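PDB 4OQJ: PKS from Streptomyces albus, which probably catalyses carbon-carbon bond-forming condensation steps on carrier-bound polyketide chains through its ketosynthase domain, in the pathway to the antibiotic oxazolomycin. Local coordinates for residues G463-V468 with Q685-R690; T502-R507 with V678-F683. One frame throughout, in Å; residues are numbered along the deposited sequence.

Contact 1: G463-V468 with Q685-R690; sequences GPRLLV and QGEPVR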
ATOM      1  N   GLY A 463      25.983  38.022  -9.876  1.00 57.11           N
ATOM      2  CA  GLY A 463      25.281  39.297  -9.799  1.00 51.29           C
ATOM      3  C   GLY A 463      24.208  39.354  -8.727  1.00 47.22           C
ATOM      4  O   GLY A 463      24.105  38.447  -7.892  1.00 43.31           O
ATOM      5  N   PRO A 464      23.393  40.428  -8.743  1.00 41.54           N
ATOM      6  CA  PRO A 464      22.310  40.546  -7.759  1.00 35.86           C
ATOM      7  C   PRO A 464      21.184  39.551  -8.029  1.00 33.81           C
ATOM      8  O   PRO A 464      21.101  39.001  -9.121  1.00 33.39           O
ATOM      9  CB  PRO A 464      21.820  41.983  -7.937  1.00 36.91           C
ATOM     10  CG  PRO A 464      22.170  42.336  -9.353  1.00 38.69           C
ATOM     11  CD  PRO A 464      23.444  41.584  -9.660  1.00 41.56           C
ATOM     12  N   ARG A 465      20.338  39.338  -7.030  1.00 31.97           N
ATOM     13  CA  ARG A 465      19.232  38.392  -7.123  1.00 29.82           C
ATOM     14  C   ARG A 465      18.016  38.961  -6.439  1.00 28.77           C
ATOM     15  O   ARG A 465      18.126  39.745  -5.501  1.00 29.33           O
ATOM     16  CB  ARG A 465      19.597  37.043  -6.483  1.00 29.97           C
ATOM     17  CG  ARG A 465      20.662  36.267  -7.224  1.00 33.44           C
ATOM     18  CD  ARG A 465      20.132  35.706  -8.527  1.00 33.48           C
ATOM     19  NE  ARG A 465      21.170  35.044  -9.316  1.00 40.79           N
ATOM     20  CZ  ARG A 465      20.927  34.209 -10.322  1.00 49.09           C
ATOM     21  NH1 ARG A 465      19.679  33.920 -10.671  1.00 44.58           N
ATOM     22  NH2 ARG A 465      21.934  33.656 -10.981  1.00 62.82           N
ATOM     23  N   LEU A 466      16.855  38.553  -6.920  1.00 27.31           N
ATOM     24  CA  LEU A 466      15.594  38.919  -6.315  1.00 26.17           C
ATOM     25  C   LEU A 466      15.128  37.787  -5.410  1.00 24.44           C
ATOM     26  O   LEU A 466      14.875  36.690  -5.888  1.00 23.38           O
ATOM     27  CB  LEU A 466      14.535  39.194  -7.398  1.00 25.74           C
ATOM     28  CG  LEU A 466      13.145  39.556  -6.878  1.00 25.01           C
ATOM     29  CD1 LEU A 466      13.192  40.881  -6.110  1.00 28.23           C
ATOM     30  CD2 LEU A 466      12.154  39.625  -8.013  1.00 24.38           C
ATOM     31  N   LEU A 467      15.010  38.066  -4.117  1.00 24.25           N
ATOM     32  CA  LEU A 467      14.464  37.115  -3.149  1.00 22.92           C
ATOM     33  C   LEU A 467      12.985  37.396  -2.920  1.00 21.60           C
ATOM     34  O   LEU A 467      12.616  38.534  -2.627  1.00 22.23           O
ATOM     35  CB  LEU A 467      15.226  37.212  -1.830  1.00 24.22           C
ATOM     36  CG  LEU A 467      16.745  37.078  -1.916  1.00 30.55           C
ATOM     37  CD1 LEU A 467      17.338  37.091  -0.512  1.00 34.25           C
ATOM     38  CD2 LEU A 467      17.141  35.806  -2.658  1.00 30.05           C
ATOM     39  N   VAL A 468      12.139  36.378  -3.063  1.00 20.06           N
ATOM     40  CA  VAL A 468      10.705  36.570  -2.867  1.00 19.74           C
ATOM     41  C   VAL A 468      10.189  35.672  -1.733  1.00 23.06           C
ATOM     42  O   VAL A 468      10.624  34.531  -1.568  1.00 23.27           O
ATOM     43  CB  VAL A 468       9.920  36.328  -4.178  1.00 19.05           C
ATOM     44  CG1 VAL A 468      10.338  37.356  -5.234  1.00 22.51           C
ATOM     45  CG2 VAL A 468      10.111  34.905  -4.684  1.00 17.93           C
ATOM     46  N   GLN A 685      14.829  29.896 -16.563  1.00 38.75           N
ATOM     47  CA  GLN A 685      15.195  29.054 -17.719  1.00 43.46           C
ATOM     48  C   GLN A 685      16.685  28.950 -18.044  1.00 46.98           C
ATOM     49  O   GLN A 685      17.255  27.859 -18.074  1.00 58.61           O
ATOM     50  CB  GLN A 685      14.518  29.590 -18.978  1.00 47.13           C
ATOM     51  CG  GLN A 685      13.364  28.790 -19.482  1.00 46.63           C
ATOM     52  CD  GLN A 685      12.648  29.499 -20.621  1.00 48.30           C
ATOM     53  OE1 GLN A 685      13.153  30.479 -21.179  1.00 50.27           O
ATOM     54  NE2 GLN A 685      11.464  29.010 -20.968  1.00 51.59           N
ATOM     55  N   GLY A 686      17.300  30.096 -18.322  1.00 41.69           N
ATOM     56  CA  GLY A 686      18.630  30.127 -18.901  1.00 51.95           C
ATOM     57  C   GLY A 686      19.772  29.690 -18.000  1.00 57.29           C
ATOM     58  O   GLY A 686      20.942  29.822 -18.379  1.00 55.38           O
ATOM     59  N   GLU A 687      19.445  29.170 -16.818  1.00 50.61           N
ATOM     60  CA  GLU A 687      20.462  28.806 -15.844  1.00 46.10           C
ATOM     61  C   GLU A 687      20.144  27.472 -15.180  1.00 39.40           C
ATOM     62  O   GLU A 687      18.990  27.054 -15.137  1.00 37.29           O
ATOM     63  CB  GLU A 687      20.610  29.906 -14.784  1.00 52.53           C
ATOM     64  CG  GLU A 687      19.299  30.396 -14.172  1.00 61.82           C
ATOM     65  CD  GLU A 687      19.506  31.548 -13.197  1.00 67.41           C
ATOM     66  OE1 GLU A 687      20.678  31.908 -12.939  1.00 68.75           O
ATOM     67  OE2 GLU A 687      18.503  32.096 -12.695  1.00 66.79           O
ATOM     68  N   PRO A 688      21.183  26.776 -14.696  1.00 35.37           N
ATOM     69  CA  PRO A 688      20.943  25.578 -13.895  1.00 35.51           C
ATOM     70  C   PRO A 688      20.369  25.943 -12.531  1.00 33.47           C
ATOM     71  O   PRO A 688      20.895  26.815 -11.846  1.00 36.78           O
ATOM     72  CB  PRO A 688      22.335  24.957 -13.762  1.00 41.44           C
ATOM     73  CG  PRO A 688      23.267  26.107 -13.885  1.00 43.96           C
ATOM     74  CD  PRO A 688      22.622  27.046 -14.862  1.00 37.68           C
ATOM     75  N   VAL A 689      19.277  25.285 -12.164  1.00 30.14           N
ATOM     76  CA  VAL A 689      18.629  25.510 -10.883  1.00 29.98           C
ATOM     77  C   VAL A 689      19.214  24.557  -9.837  1.00 27.81           C
ATOM     78  O   VAL A 689      19.445  23.388 -10.126  1.00 28.80           O
ATOM     79  CB  VAL A 689      17.107  25.298 -11.004  1.00 31.43           C
ATOM     80  CG1 VAL A 689      16.439  25.344  -9.646  1.00 28.41           C
ATOM     81  CG2 VAL A 689      16.509  26.334 -11.951  1.00 32.76           C
ATOM     82  N   ARG A 690      19.474  25.069  -8.638  1.00 22.83           N
ATOM     83  CA  ARG A 690      19.883  24.234  -7.515  1.00 25.65           C
ATOM     84  C   ARG A 690      18.949  24.471  -6.336  1.00 23.40           C
ATOM     85  O   ARG A 690      18.928  25.556  -5.766  1.00 24.23           O
ATOM     86  CB  ARG A 690      21.323  24.539  -7.107  1.00 34.28           C
ATOM     87  CG  ARG A 690      22.347  24.228  -8.169  1.00 49.81           C
ATOM     88  CD  ARG A 690      22.675  22.749  -8.217  1.00 65.01           C
ATOM     89  NE  ARG A 690      23.754  22.484  -9.163  1.00 77.68           N
ATOM     90  CZ  ARG A 690      23.588  22.370 -10.478  1.00 82.29           C
ATOM     91  NH1 ARG A 690      24.636  22.137 -11.255  1.00 90.12           N
ATOM     92  NH2 ARG A 690      22.379  22.487 -11.021  1.00 75.73           N
TER
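Arg465 and Glu687 reach for each other from opposite directions and close a salt bridge across backbones whose CA atoms stand 13.0 Å apart. The grip is the end-on, bidentate kind. Arg465 NH2 gives a hydrogen bond to Glu687 OE1 at 2.9 Å, and Arg465 NH1 gives one to Glu687 OE2 at 3.0 Å with an N-H...O angle of 160°. Each carboxylate oxygen uses its syn lone pair, the one facing the other oxygen, and the guanidinium and carboxylate planes lie only 10° apart, so both groups are held against rotation. A weak third bond runs from Arg465 NH1 across to Glu687 OE1, 3.2 Å away. The arginine chain turns about its CB-CG bond (chi2 -72°) and then runs on to the acid, whereas the glutamate is extended beyond CG. The interface is small: the two segments bury about 80 Å² together, all of it on this pair, and both residues remain partly exposed.

Two further sets of polar bonds lie beside the bridge. Glu687 OE2 is also hydrogen-bonded to His684 ND1, which gives the carboxylate a second hold. Gln501 bonds Pro688 O and Arg690 N with its side-chain amide, tying down the loop just beyond the glutamate.

Strand 465-471 is an outer strand of the three-stranded antiparallel sheet and pairs with 512-518, Arg465 with Ala518 and Leu467 with Leu516. Helix 496-505 packs against both partners, Leu496 touching Arg465 and Gln501 touching Glu687, and the loop leaving helix 680-684 carries the acid.

Contact 2: T502-R507 with V678-F683; sequences TLALGR and VDWTVF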
ATOM      1  N   THR A 502      15.236  28.633  -5.128  1.00 16.75           N
ATOM      2  CA  THR A 502      14.440  27.787  -4.247  1.00 18.90           C
ATOM      3  C   THR A 502      13.205  28.552  -3.777  1.00 17.08           C
ATOM      4  O   THR A 502      12.101  28.027  -3.770  1.00 16.31           O
ATOM      5  CB  THR A 502      15.253  27.323  -3.053  1.00 20.59           C
ATOM      6  OG1 THR A 502      16.388  26.589  -3.526  1.00 19.43           O
ATOM      7  CG2 THR A 502      14.414  26.440  -2.118  1.00 22.24           C
ATOM      8  N   LEU A 503      13.401  29.810  -3.410  1.00 19.31           N
ATOM      9  CA  LEU A 503      12.308  30.627  -2.906  1.00 17.31           C
ATOM     10  C   LEU A 503      11.251  30.903  -3.980  1.00 15.57           C
ATOM     11  O   LEU A 503      10.062  30.953  -3.677  1.00 16.53           O
ATOM     12  CB  LEU A 503      12.852  31.936  -2.361  1.00 17.02           C
ATOM     13  CG  LEU A 503      13.610  31.896  -1.027  1.00 22.32           C
ATOM     14  CD1 LEU A 503      14.246  33.254  -0.769  1.00 24.65           C
ATOM     15  CD2 LEU A 503      12.694  31.519   0.129  1.00 22.29           C
ATOM     16  N   ALA A 504      11.698  31.106  -5.222  1.00 14.15           N
ATOM     17  CA  ALA A 504      10.821  31.460  -6.328  1.00 14.35           C
ATOM     18  C   ALA A 504      10.057  30.260  -6.865  1.00 13.50           C
ATOM     19  O   ALA A 504       8.898  30.381  -7.249  1.00 13.84           O
ATOM     20  CB  ALA A 504      11.638  32.106  -7.471  1.00 15.23           C
ATOM     21  N   LEU A 505      10.727  29.108  -6.902  1.00 15.62           N
ATOM     22  CA  LEU A 505      10.189  27.910  -7.544  1.00 14.18           C
ATOM     23  C   LEU A 505       9.633  26.904  -6.553  1.00 15.70           C
ATOM     24  O   LEU A 505       8.813  26.064  -6.913  1.00 19.36           O
ATOM     25  CB  LEU A 505      11.273  27.230  -8.375  1.00 18.32           C
ATOM     26  CG  LEU A 505      11.841  28.035  -9.549  1.00 22.61           C
ATOM     27  CD1 LEU A 505      13.132  27.387 -10.002  1.00 22.97           C
ATOM     28  CD2 LEU A 505      10.845  28.121 -10.703  1.00 23.61           C
ATOM     29  N   GLY A 506      10.052  27.008  -5.301  1.00 16.76           N
ATOM     30  CA  GLY A 506       9.856  25.931  -4.340  1.00 17.58           C
ATOM     31  C   GLY A 506       9.021  26.299  -3.139  1.00 16.17           C
ATOM     32  O   GLY A 506       9.041  25.590  -2.132  1.00 16.51           O
ATOM     33  N   ARG A 507       8.264  27.390  -3.255  1.00 15.68           N
ATOM     34  CA  ARG A 507       7.427  27.875  -2.157  1.00 14.18           C
ATOM     35  C   ARG A 507       6.033  28.193  -2.681  1.00 16.84           C
ATOM     36  O   ARG A 507       5.890  28.718  -3.781  1.00 16.81           O
ATOM     37  CB  ARG A 507       8.058  29.112  -1.515  1.00 16.94           C
ATOM     38  CG  ARG A 507       9.332  28.822  -0.737  1.00 19.86           C
ATOM     39  CD  ARG A 507       8.995  28.093   0.554  1.00 20.72           C
ATOM     40  NE  ARG A 507      10.151  27.763   1.387  1.00 20.32           N
ATOM     41  CZ  ARG A 507      10.982  26.751   1.153  1.00 21.25           C
ATOM     42  NH1 ARG A 507      10.826  25.988   0.073  1.00 19.56           N
ATOM     43  NH2 ARG A 507      11.977  26.507   1.996  1.00 19.38           N
ATOM     44  N   VAL A 678       4.093  36.275 -12.413  1.00 23.92           N
ATOM     45  CA  VAL A 678       5.428  35.968 -12.917  1.00 20.24           C
ATOM     46  C   VAL A 678       5.541  34.464 -13.101  1.00 18.49           C
ATOM     47  O   VAL A 678       5.154  33.696 -12.231  1.00 19.35           O
ATOM     48  CB  VAL A 678       6.551  36.443 -11.975  1.00 22.38           C
ATOM     49  CG1 VAL A 678       7.917  36.018 -12.513  1.00 22.64           C
ATOM     50  CG2 VAL A 678       6.502  37.938 -11.789  1.00 22.42           C
ATOM     51  N   ASP A 679       6.069  34.047 -14.238  1.00 17.69           N
ATOM     52  CA  ASP A 679       6.330  32.645 -14.452  1.00 17.70           C
ATOM     53  C   ASP A 679       7.779  32.407 -14.087  1.00 17.14           C
ATOM     54  O   ASP A 679       8.677  32.622 -14.895  1.00 17.75           O
ATOM     55  CB  ASP A 679       6.044  32.233 -15.893  1.00 23.77           C
ATOM     56  CG  ASP A 679       6.136  30.729 -16.088  1.00 31.00           C
ATOM     57  OD1 ASP A 679       6.856  30.064 -15.305  1.00 28.34           O
ATOM     58  OD2 ASP A 679       5.488  30.213 -17.020  1.00 32.07           O
ATOM     59  N   TRP A 680       8.000  31.963 -12.858  1.00 17.20           N
ATOM     60  CA  TRP A 680       9.356  31.833 -12.343  1.00 16.69           C
ATOM     61  C   TRP A 680      10.133  30.729 -13.050  1.00 17.36           C
ATOM     62  O   TRP A 680      11.359  30.762 -13.075  1.00 19.83           O
ATOM     63  CB  TRP A 680       9.317  31.586 -10.846  1.00 18.98           C
ATOM     64  CG  TRP A 680       8.843  32.771 -10.111  1.00 19.77           C
ATOM     65  CD1 TRP A 680       7.662  32.901  -9.457  1.00 20.26           C
ATOM     66  CD2 TRP A 680       9.533  34.024  -9.961  1.00 21.27           C
ATOM     67  NE1 TRP A 680       7.574  34.150  -8.891  1.00 21.35           N
ATOM     68  CE2 TRP A 680       8.709  34.862  -9.191  1.00 22.44           C
ATOM     69  CE3 TRP A 680      10.769  34.515 -10.405  1.00 23.38           C
ATOM     70  CZ2 TRP A 680       9.070  36.173  -8.857  1.00 22.98           C
ATOM     71  CZ3 TRP A 680      11.133  35.816 -10.066  1.00 22.24           C
ATOM     72  CH2 TRP A 680      10.284  36.628  -9.305  1.00 21.47           C
ATOM     73  N   THR A 681       9.428  29.768 -13.641  1.00 21.19           N
ATOM     74  CA  THR A 681      10.096  28.732 -14.419  1.00 22.33           C
ATOM     75  C   THR A 681      10.732  29.340 -15.650  1.00 24.62           C
ATOM     76  O   THR A 681      11.904  29.077 -15.955  1.00 29.85           O
ATOM     77  CB  THR A 681       9.132  27.603 -14.829  1.00 25.26           C
ATOM     78  OG1 THR A 681       8.685  26.938 -13.650  1.00 23.04           O
ATOM     79  CG2 THR A 681       9.831  26.588 -15.723  1.00 27.96           C
ATOM     80  N   VAL A 682       9.981  30.180 -16.353  1.00 24.01           N
ATOM     81  CA  VAL A 682      10.543  30.865 -17.512  1.00 24.65           C
ATOM     82  C   VAL A 682      11.643  31.830 -17.069  1.00 21.86           C
ATOM     83  O   VAL A 682      12.682  31.960 -17.719  1.00 22.44           O
ATOM     84  CB  VAL A 682       9.467  31.640 -18.303  1.00 31.69           C
ATOM     85  CG1 VAL A 682      10.101  32.380 -19.479  1.00 30.76           C
ATOM     86  CG2 VAL A 682       8.393  30.688 -18.804  1.00 40.45           C
ATOM     87  N   PHE A 683      11.412  32.520 -15.960  1.00 21.84           N
ATOM     88  CA  PHE A 683      12.386  33.482 -15.469  1.00 21.47           C
ATOM     89  C   PHE A 683      13.767  32.857 -15.228  1.00 25.35           C
ATOM     90  O   PHE A 683      14.791  33.487 -15.505  1.00 23.69           O
ATOM     91  CB  PHE A 683      11.883  34.113 -14.178  1.00 16.66           C
ATOM     92  CG  PHE A 683      12.751  35.213 -13.673  1.00 20.96           C
ATOM     93  CD1 PHE A 683      12.760  36.448 -14.308  1.00 22.78           C
ATOM     94  CD2 PHE A 683      13.557  35.022 -12.569  1.00 23.91           C
ATOM     95  CE1 PHE A 683      13.556  37.472 -13.845  1.00 21.43           C
ATOM     96  CE2 PHE A 683      14.363  36.051 -12.096  1.00 26.36           C
ATOM     97  CZ  PHE A 683      14.357  37.274 -12.736  1.00 24.40           C
TER
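Ala504 lays its methyl on one face of the Trp680 indole, a CH-pi contact with CB 4.1 Å from the centroid of the five-membered ring. CB stands over the face but off centre, nearest to Trp680 CD2 at 3.8 Å. The carbonyl of the same alanine also meets the ring: Ala504 O lies 3.6 Å from Trp680 CD1, and the oxygen is occupied by a hydrogen bond from Arg127 NH1. On the opposite face Val678 CG1 sits over the ring centre, so the indole is clamped between a methyl from each segment, with Phe683 CE2 at its edge in the ring plane. With CG anti to its carbonyl carbon (chi1 -68°), Trp680 turns back beside its own backbone N and toward helix 496-505.

Leu505, the next residue, reaches over with CD2 alone. That methyl is 3.6 Å from Trp680 C and 3.8 Å from Thr681 OG1, and so rests on the first turn of helix 680-684. Asp679 caps this turn as its N-cap residue: Asp679 OD1 accepts from Val682 N at 3.3 Å, met from above the carboxylate plane, and weakly from Thr681 N. The contact thus sets the C-terminal end of one helix against the N-terminal start of another, about the closest CA pair, Ala504 and Trp680, 6.2 Å apart.

At Gly506 the backbone leaves helical geometry. Past it, Arg507 bonds Glu119 O and Pro695 O, joining the end of the helix to other parts of the chain.

Contacts 1 and 2 lie side by side, centres about 9 Å apart, in the small sheet-and-helix region that follows the ketosynthase core. Along the chain the order is 463-468, 502-507, 678-683, 685-690, so contact 2 falls within the span that contact 1 closes. They share helix 496-505 and a hydrophobic layer: Leu466 CD2 meets Trp680 CH2 at 3.8 Å, and Val468 CG2 lies 3.9 Å from Ala504 CA. Strand 465-471 and helix 496-505 thus receive the returning chain twice, through the buried indole and then through the surface salt bridge. The arrangement is consistent with the linker region that flanks ketosynthases in modular polyketide synthases.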